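Local coordinates for hydrogenase expression/formation protein HypE (Desulfovibrio vulgaris subsp. vulgaris, PDB 2Z1U) that binds ATP and magnesium and acts in hydrogenase maturation, probably using the nucleotide in making the cyanide ligands of the [NiFe] active site, at residues A[24-27]-A[28-31]; A[104-107]-A[108-111]; A[304-307]-A[308-312]. All coordinates share one frame; numbering follows the deposited sequence.

In the fold
Contacts 1 and 2 are neighbouring helix segments, their centres about 12 Å apart. They meet through a salt bridge in which Arg29 NH2 lies 2.8 Å from Glu108 OE2, and through Val111, which packs on Phe27, His30 and Phe31. Contact 1 borders ATP directly, with Phe27 and Phe31 at the adenine. Contact 2 lies farther from the nucleotide, the side chain of Val111 about 7 Å from it. Contact 3 is remote. Its centre is about 53 Å from that of contact 1 and about 50 Å from that of contact 2, on the opposite side of the chain's centre, in the range of the C-terminal AIR synthase-related family.

Contact 1 of 3, residues A[24-27]-A[28-31]; sequences SDLF and LRHF. With ATP (adenosine-5'-triphosphate), chain D.
Phe27 and Phe31 lie side by side one helical turn apart and point the same way, with the adenine of ATP beside them. The CB of Phe27 is 3.6 Å from ATP N1. CG is placed anti to the carbonyl carbon (chi1 -64°), which sets one ring face against the amino group of the adenine. ATP N6 stands 3.3 Å above the ring plane, over its centre. All ring atoms from CG to CZ therefore lie at similar distances from it. On the CD1 side the ring also meets its neighbour, with CD1 3.9 Å from Phe31 CE2. The Phe31 ring turns an edge to the base, its CE2 being 3.8 Å from ATP N1. One face of the same ring receives the carbonyl oxygen of Phe27, which also accepts the backbone bond from Phe31 N.

On another side of the helix, Arg29 folds back along the chain, with a bend at chi3 (95°). Its NH1 donates to Asp25 O in a bond modelled at 2.5 Å, shorter than is likely. NH2 is bound to Glu108. His30 brings its ring edge to Leu26 O, and its CD2 touches Leu26 CD1 at 3.8 Å.

The two phenylalanines line the adenine end of the ATP site, which lies between subunits: Thr222 and Arg223 of the second subunit also bond the nucleotide. The segment forms the last turns of helix 17-31. Helix 104-121 packs against Leu26, Phe27 and His30, strand 124-133 meets the two phenylalanines through Thr130 and Ile125, and helix 34-37 borders Leu28 and Phe31.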
loop_
_atom_site.group_PDB
_atom_site.type_symbol
_atom_site.label_atom_id
_atom_site.label_comp_id
_atom_site.label_asym_id
_atom_site.label_seq_id
_atom_site.Cartn_x
_atom_site.Cartn_y
_atom_site.Cartn_z
ATOM N N SER A 24 -3.474 -13.421 13.231
ATOM C CA SER A 24 -2.709 -14.653 13.476
ATOM C C SER A 24 -3.292 -15.902 12.826
ATOM O O SER A 24 -2.565 -16.680 12.209
ATOM C CB SER A 24 -2.451 -14.892 14.975
ATOM O OG SER A 24 -1.467 -13.958 15.436
ATOM N N ASP A 25 -4.599 -16.097 12.956
ATOM C CA ASP A 25 -5.211 -17.365 12.552
ATOM C C ASP A 25 -5.482 -17.465 11.057
ATOM O O ASP A 25 -5.598 -18.564 10.528
ATOM C CB ASP A 25 -6.497 -17.633 13.337
ATOM C CG ASP A 25 -6.261 -17.779 14.838
ATOM O OD1 ASP A 25 -5.093 -17.768 15.300
ATOM O OD2 ASP A 25 -7.264 -17.900 15.563
ATOM N N LEU A 26 -5.597 -16.327 10.375
ATOM C CA LEU A 26 -5.853 -16.361 8.940
ATOM C C LEU A 26 -4.659 -15.900 8.121
ATOM O O LEU A 26 -4.089 -16.689 7.364
ATOM C CB LEU A 26 -7.099 -15.547 8.563
ATOM C CG LEU A 26 -7.454 -15.525 7.065
ATOM C CD1 LEU A 26 -7.800 -16.922 6.539
ATOM C CD2 LEU A 26 -8.582 -14.554 6.794
ATOM N N PHE A 27 -4.290 -14.629 8.275
ATOM C CA PHE A 27 -3.265 -14.015 7.422
ATOM C C PHE A 27 -1.892 -14.655 7.617
ATOM O O PHE A 27 -1.293 -15.120 6.649
ATOM C CB PHE A 27 -3.206 -12.491 7.617
ATOM C CG PHE A 27 -4.467 -11.777 7.205
ATOM C CD1 PHE A 27 -4.897 -11.792 5.871
ATOM C CD2 PHE A 27 -5.216 -11.064 8.140
ATOM C CE1 PHE A 27 -6.068 -11.130 5.486
ATOM C CE2 PHE A 27 -6.391 -10.398 7.761
ATOM C CZ PHE A 27 -6.817 -10.434 6.436
ATOM N N LEU A 28 -1.413 -14.701 8.865
ATOM C CA LEU A 28 -0.126 -15.331 9.188
ATOM C C LEU A 28 -0.087 -16.804 8.817
ATOM O O LEU A 28 0.948 -17.314 8.387
ATOM C CB LEU A 28 0.200 -15.196 10.682
ATOM C CG LEU A 28 1.108 -14.025 11.033
ATOM C CD1 LEU A 28 0.497 -12.682 10.589
ATOM C CD2 LEU A 28 1.423 -14.048 12.526
ATOM N N ARG A 29 -1.217 -17.483 8.981
ATOM C CA ARG A 29 -1.286 -18.906 8.671
ATOM C C ARG A 29 -0.981 -19.135 7.195
ATOM O O ARG A 29 -0.148 -19.973 6.845
ATOM C CB ARG A 29 -2.653 -19.475 9.041
ATOM C CG ARG A 29 -2.683 -20.996 9.115
ATOM C CD ARG A 29 -4.042 -21.500 9.582
ATOM N NE ARG A 29 -4.877 -21.843 8.430
ATOM C CZ ARG A 29 -5.958 -21.173 8.028
ATOM N NH1 ARG A 29 -6.390 -20.107 8.692
ATOM N NH2 ARG A 29 -6.628 -21.594 6.962
ATOM N N HIS A 30 -1.642 -18.369 6.332
ATOM C CA HIS A 30 -1.458 -18.507 4.883
ATOM C C HIS A 30 -0.169 -17.895 4.325
ATOM O O HIS A 30 0.390 -18.408 3.343
ATOM C CB HIS A 30 -2.669 -17.944 4.134
ATOM C CG HIS A 30 -3.876 -18.827 4.193
ATOM N ND1 HIS A 30 -4.122 -19.806 3.256
ATOM C CD2 HIS A 30 -4.900 -18.888 5.078
ATOM C CE1 HIS A 30 -5.247 -20.431 3.560
ATOM N NE2 HIS A 30 -5.738 -19.893 4.661
ATOM N N PHE A 31 0.293 -16.802 4.937
ATOM C CA PHE A 31 1.477 -16.078 4.448
ATOM C C PHE A 31 2.781 -16.606 5.067
ATOM O O PHE A 31 3.876 -16.317 4.562
ATOM C CB PHE A 31 1.327 -14.567 4.676
ATOM C CG PHE A 31 0.085 -13.960 4.035
ATOM C CD1 PHE A 31 -0.572 -14.598 2.977
ATOM C CD2 PHE A 31 -0.417 -12.742 4.490
ATOM C CE1 PHE A 31 -1.713 -14.036 2.399
ATOM C CE2 PHE A 31 -1.552 -12.173 3.903
ATOM C CZ PHE A 31 -2.192 -12.821 2.855
HETATM P PG ATP D . -3.183 0.493 13.220
HETATM O O1G ATP D . -3.497 -0.110 11.838
HETATM O O2G ATP D . -4.293 0.256 14.197
HETATM O O3G ATP D . -2.696 1.934 13.183
HETATM P PB ATP D . -0.583 -0.816 13.331
HETATM O O1B ATP D . -0.622 -0.495 11.823
HETATM O O2B ATP D . 0.616 -0.376 14.113
HETATM O O3B ATP D . -1.980 -0.313 13.933
HETATM P PA ATP D . -1.814 -3.347 12.889
HETATM O O1A ATP D . -2.822 -3.548 14.018
HETATM O O2A ATP D . -2.448 -2.808 11.637
HETATM O O3A ATP D . -0.589 -2.420 13.457
HETATM O "O5'" ATP D . -0.982 -4.649 12.605
HETATM C "C5'" ATP D . -0.554 -5.530 13.653
HETATM C "C4'" ATP D . 0.353 -6.562 13.018
HETATM O "O4'" ATP D . -0.478 -7.378 12.168
HETATM C "C3'" ATP D . 1.417 -5.943 12.127
HETATM O "O3'" ATP D . 2.628 -6.709 12.276
HETATM C "C2'" ATP D . 0.886 -6.118 10.700
HETATM O "O2'" ATP D . 1.970 -6.302 9.789
HETATM C "C1'" ATP D . 0.016 -7.386 10.813
HETATM N N9 ATP D . -1.160 -7.383 9.901
HETATM C C8 ATP D . -2.299 -6.689 10.037
HETATM N N7 ATP D . -3.145 -6.962 9.016
HETATM C C5 ATP D . -2.493 -7.817 8.207
HETATM C C6 ATP D . -2.796 -8.509 6.932
HETATM N N6 ATP D . -3.979 -8.285 6.318
HETATM N N1 ATP D . -1.870 -9.321 6.434
HETATM C C2 ATP D . -0.675 -9.554 7.012
HETATM N N3 ATP D . -0.348 -8.960 8.185
HETATM C C4 ATP D . -1.212 -8.108 8.795
#

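Contact 2 of 3, residues A[104-107]-A[108-111]; sequences MDIL and ERVV
Asp105 and Arg109 cross at about a right angle, one turn apart on the outer side of the helix. Their flat ends are nevertheless close to parallel, with the carboxylate and guanidinium planes 19° apart. The salt bridge is long: Asp105 OD1 is 3.7 Å from Arg109 NE. At this length no hydrogen bond forms, and the buried NE has no other partner in the model. The carboxylate approaches the guanidinium obliquely. Arg109 bends at chi3 (-80°), and its NH2 comes back to Ile106, meeting CG1 obliquely at 3.8 Å. The aliphatic start of the arginine is closer to the backbone, with Arg109 CG 3.2 Å from Asp105 O. Beyond the helix, the guanidinium makes a cation-pi contact with Phe64.

Asp105 and Glu108 cross at a slant, with their carboxylates turned 83° from each other. Asp105 OD2 and Glu108 OE1 are 4.2 Å apart, so like charges probably repel mildly here. The other oxygen of Glu108, OE2, is taken by a salt bridge to Arg29 on helix 17-31, which would ease this repulsion.

The segment is the first two turns of helix 104-121, the helix of a beta-alpha-beta unit between strands 87-99 and 124-133. Regular backbone bonds run through it, from Glu108 N to Met104 O and onward to Val111 N and Leu107 O.

Leu107 and Val111 carry the inner side. They cross at a slant, and Leu107 CD1 touches Val111 CG2 at 4.1 Å. Val111 CG2 is nearer still to the backbone, 3.2 Å from Leu107 O. Leu107 rests on Phe96 and Leu98 of strand 87-99, while Val111 reaches Phe96. Val110 packs on Met141 and Ile143 of strand 141-151.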
loop_
_atom_site.group_PDB
_atom_site.type_symbol
_atom_site.label_atom_id
_atom_site.label_comp_id
_atom_site.label_asym_id
_atom_site.label_seq_id
_atom_site.Cartn_x
_atom_site.Cartn_y
_atom_site.Cartn_z
ATOM N N MET A 104 -17.038 -14.657 5.371
ATOM C CA MET A 104 -15.669 -14.943 5.798
ATOM C C MET A 104 -14.942 -15.944 4.909
ATOM O O MET A 104 -13.714 -15.925 4.838
ATOM C CB MET A 104 -15.654 -15.468 7.230
ATOM C CG MET A 104 -15.800 -14.417 8.313
ATOM S SD MET A 104 -14.377 -13.363 8.617
ATOM C CE MET A 104 -12.966 -14.450 8.368
ATOM N N ASP A 105 -15.691 -16.841 4.265
ATOM C CA ASP A 105 -15.073 -17.786 3.336
ATOM C C ASP A 105 -14.569 -17.103 2.067
ATOM O O ASP A 105 -13.615 -17.576 1.453
ATOM C CB ASP A 105 -15.997 -18.951 2.985
ATOM C CG ASP A 105 -15.251 -20.087 2.283
ATOM O OD1 ASP A 105 -15.664 -20.474 1.166
ATOM O OD2 ASP A 105 -14.237 -20.577 2.844
ATOM N N ILE A 106 -15.216 -16.005 1.674
ATOM C CA ILE A 106 -14.712 -15.159 0.586
ATOM C C ILE A 106 -13.308 -14.661 0.952
ATOM O O ILE A 106 -12.367 -14.820 0.181
ATOM C CB ILE A 106 -15.668 -13.975 0.266
ATOM C CG1 ILE A 106 -16.974 -14.500 -0.345
ATOM C CG2 ILE A 106 -14.982 -12.951 -0.658
ATOM C CD1 ILE A 106 -17.978 -13.422 -0.725
ATOM N N LEU A 107 -13.176 -14.101 2.153
ATOM C CA LEU A 107 -11.893 -13.611 2.651
ATOM C C LEU A 107 -10.816 -14.703 2.686
ATOM O O LEU A 107 -9.706 -14.485 2.202
ATOM C CB LEU A 107 -12.058 -12.969 4.033
ATOM C CG LEU A 107 -10.804 -12.403 4.705
ATOM C CD1 LEU A 107 -10.171 -11.265 3.901
ATOM C CD2 LEU A 107 -11.145 -11.940 6.117
ATOM N N GLU A 108 -11.150 -15.867 3.244
ATOM C CA GLU A 108 -10.208 -16.989 3.318
ATOM C C GLU A 108 -9.765 -17.515 1.941
ATOM O O GLU A 108 -8.590 -17.829 1.752
ATOM C CB GLU A 108 -10.766 -18.138 4.181
ATOM C CG GLU A 108 -9.844 -19.360 4.224
ATOM C CD GLU A 108 -10.036 -20.238 5.446
ATOM O OE1 GLU A 108 -11.143 -20.798 5.635
ATOM O OE2 GLU A 108 -9.056 -20.389 6.202
ATOM N N ARG A 109 -10.699 -17.623 0.998
ATOM C CA ARG A 109 -10.361 -17.999 -0.374
ATOM C C ARG A 109 -9.397 -16.998 -1.018
ATOM O O ARG A 109 -8.452 -17.389 -1.705
ATOM C CB ARG A 109 -11.619 -18.112 -1.228
ATOM C CG ARG A 109 -12.438 -19.374 -0.974
ATOM C CD ARG A 109 -13.465 -19.562 -2.091
ATOM N NE ARG A 109 -14.642 -18.711 -1.906
ATOM C CZ ARG A 109 -15.469 -18.330 -2.880
ATOM N NH1 ARG A 109 -15.264 -18.704 -4.144
ATOM N NH2 ARG A 109 -16.509 -17.557 -2.583
ATOM N N VAL A 110 -9.635 -15.710 -0.779
ATOM C CA VAL A 110 -8.788 -14.646 -1.337
ATOM C C VAL A 110 -7.396 -14.682 -0.701
ATOM O O VAL A 110 -6.379 -14.594 -1.402
ATOM C CB VAL A 110 -9.422 -13.261 -1.141
ATOM C CG1 VAL A 110 -8.414 -12.151 -1.487
ATOM C CG2 VAL A 110 -10.683 -13.131 -1.992
ATOM N N VAL A 111 -7.369 -14.821 0.626
ATOM C CA VAL A 111 -6.127 -14.950 1.387
ATOM C C VAL A 111 -5.343 -16.190 0.935
ATOM O O VAL A 111 -4.136 -16.104 0.710
ATOM C CB VAL A 111 -6.388 -14.967 2.927
ATOM C CG1 VAL A 111 -5.141 -15.367 3.675
ATOM C CG2 VAL A 111 -6.871 -13.588 3.391
#

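Contact 3 of 3, residues A[304-307]-A[308-312]; sequences SVKS and VGELG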
loop_
_atom_site.group_PDB
_atom_site.type_symbol
_atom_site.label_atom_id
_atom_site.label_comp_id
_atom_site.label_asym_id
_atom_site.label_seq_id
_atom_site.Cartn_x
_atom_site.Cartn_y
_atom_site.Cartn_z
ATOM N N SER A 304 8.041 -2.077 -34.123
ATOM C CA SER A 304 9.353 -1.470 -33.926
ATOM C C SER A 304 9.250 -0.012 -33.466
ATOM O O SER A 304 8.200 0.633 -33.618
ATOM C CB SER A 304 10.206 -1.590 -35.198
ATOM O OG SER A 304 9.668 -0.831 -36.282
ATOM N N VAL A 305 10.340 0.495 -32.895
ATOM C CA VAL A 305 10.436 1.910 -32.536
ATOM C C VAL A 305 11.182 2.665 -33.649
ATOM O O VAL A 305 12.183 2.172 -34.186
ATOM C CB VAL A 305 11.125 2.102 -31.169
ATOM C CG1 VAL A 305 11.217 3.581 -30.802
ATOM C CG2 VAL A 305 10.377 1.309 -30.074
ATOM N N LYS A 306 10.671 3.845 -33.994
ATOM C CA LYS A 306 11.230 4.680 -35.063
ATOM C C LYS A 306 11.339 6.132 -34.612
ATOM O O LYS A 306 10.572 6.589 -33.758
ATOM C CB LYS A 306 10.376 4.578 -36.335
ATOM C CG LYS A 306 10.504 3.236 -37.061
ATOM C CD LYS A 306 9.642 3.163 -38.318
ATOM C CE LYS A 306 10.048 1.988 -39.210
ATOM N NZ LYS A 306 9.966 0.662 -38.544
ATOM N N SER A 307 12.308 6.845 -35.176
ATOM C CA SER A 307 12.475 8.274 -34.907
ATOM C C SER A 307 11.367 9.079 -35.600
ATOM O O SER A 307 10.763 8.606 -36.570
ATOM C CB SER A 307 13.865 8.745 -35.354
ATOM O OG SER A 307 14.066 8.495 -36.737
ATOM N N VAL A 308 11.092 10.279 -35.083
ATOM C CA VAL A 308 10.067 11.169 -35.647
ATOM C C VAL A 308 10.364 11.497 -37.099
ATOM O O VAL A 308 11.470 11.921 -37.424
ATOM C CB VAL A 308 9.959 12.492 -34.849
ATOM C CG1 VAL A 308 9.027 13.487 -35.559
ATOM C CG2 VAL A 308 9.486 12.219 -33.442
ATOM N N GLY A 309 9.372 11.284 -37.965
ATOM C CA GLY A 309 9.507 11.564 -39.386
ATOM C C GLY A 309 10.133 10.417 -40.152
ATOM O O GLY A 309 10.421 10.552 -41.332
ATOM N N GLU A 310 10.334 9.281 -39.481
ATOM C CA GLU A 310 10.983 8.132 -40.113
ATOM C C GLU A 310 10.082 7.369 -41.081
ATOM O O GLU A 310 10.570 6.910 -42.124
ATOM C CB GLU A 310 11.621 7.187 -39.087
ATOM C CG GLU A 310 12.816 6.400 -39.631
ATOM C CD GLU A 310 13.379 5.387 -38.636
ATOM O OE1 GLU A 310 13.669 4.253 -39.067
ATOM O OE2 GLU A 310 13.538 5.713 -37.440
ATOM N N LEU A 311 8.781 7.252 -40.789
ATOM C CA LEU A 311 7.868 6.697 -41.820
ATOM C C LEU A 311 7.271 7.636 -42.904
ATOM O O LEU A 311 7.566 7.454 -44.105
ATOM C CB LEU A 311 6.855 5.683 -41.261
ATOM C CG LEU A 311 7.268 4.255 -41.684
ATOM C CD1 LEU A 311 6.394 3.174 -41.073
ATOM C CD2 LEU A 311 7.321 4.093 -43.228
ATOM N N GLY A 312 6.444 8.623 -42.548
ATOM C CA GLY A 312 6.008 8.935 -41.202
ATOM C C GLY A 312 5.031 10.094 -41.241
ATOM O O GLY A 312 4.019 10.040 -41.948
#
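The chain leaves strand 300-306 and reverses in a type II beta turn from Ser307 to Glu310, closed by Glu310 N donating to Ser307 O at 3.0 Å. Gly309 holds the third position of the turn with positive phi (85°).

Glu310 then reaches back over the turn. With chi1 at -152° CG swings away from the backbone N, and the extended chain carries the carboxylate to the start of the turn. There OE2 takes two bonds. Ser307 N donates to Glu310 OE2 at 2.8 Å, and Ser307 OG donates to the same OE2 at 2.9 Å. Both come to the anti side of the oxygen but from opposite faces of the carboxylate plane. This double grip should hold the carboxylate's rotation.

Lys306 crosses Glu310 at about a right angle. Its CB lies 3.5 Å from Glu310 OE2, so the lysine meets the acid through its aliphatic part. The amine goes the other way: Lys306 NZ donates to Ser304 OG at 2.7 Å and stays 5.2 Å from Glu310 OE1.

The whole is a surface type II turn with glycine in its usual third place. It starts the loop from strand 300-306 to strand 319-322 in the sheet of the C-terminal AIR synthase-related region, away from the ATP and magnesium sites.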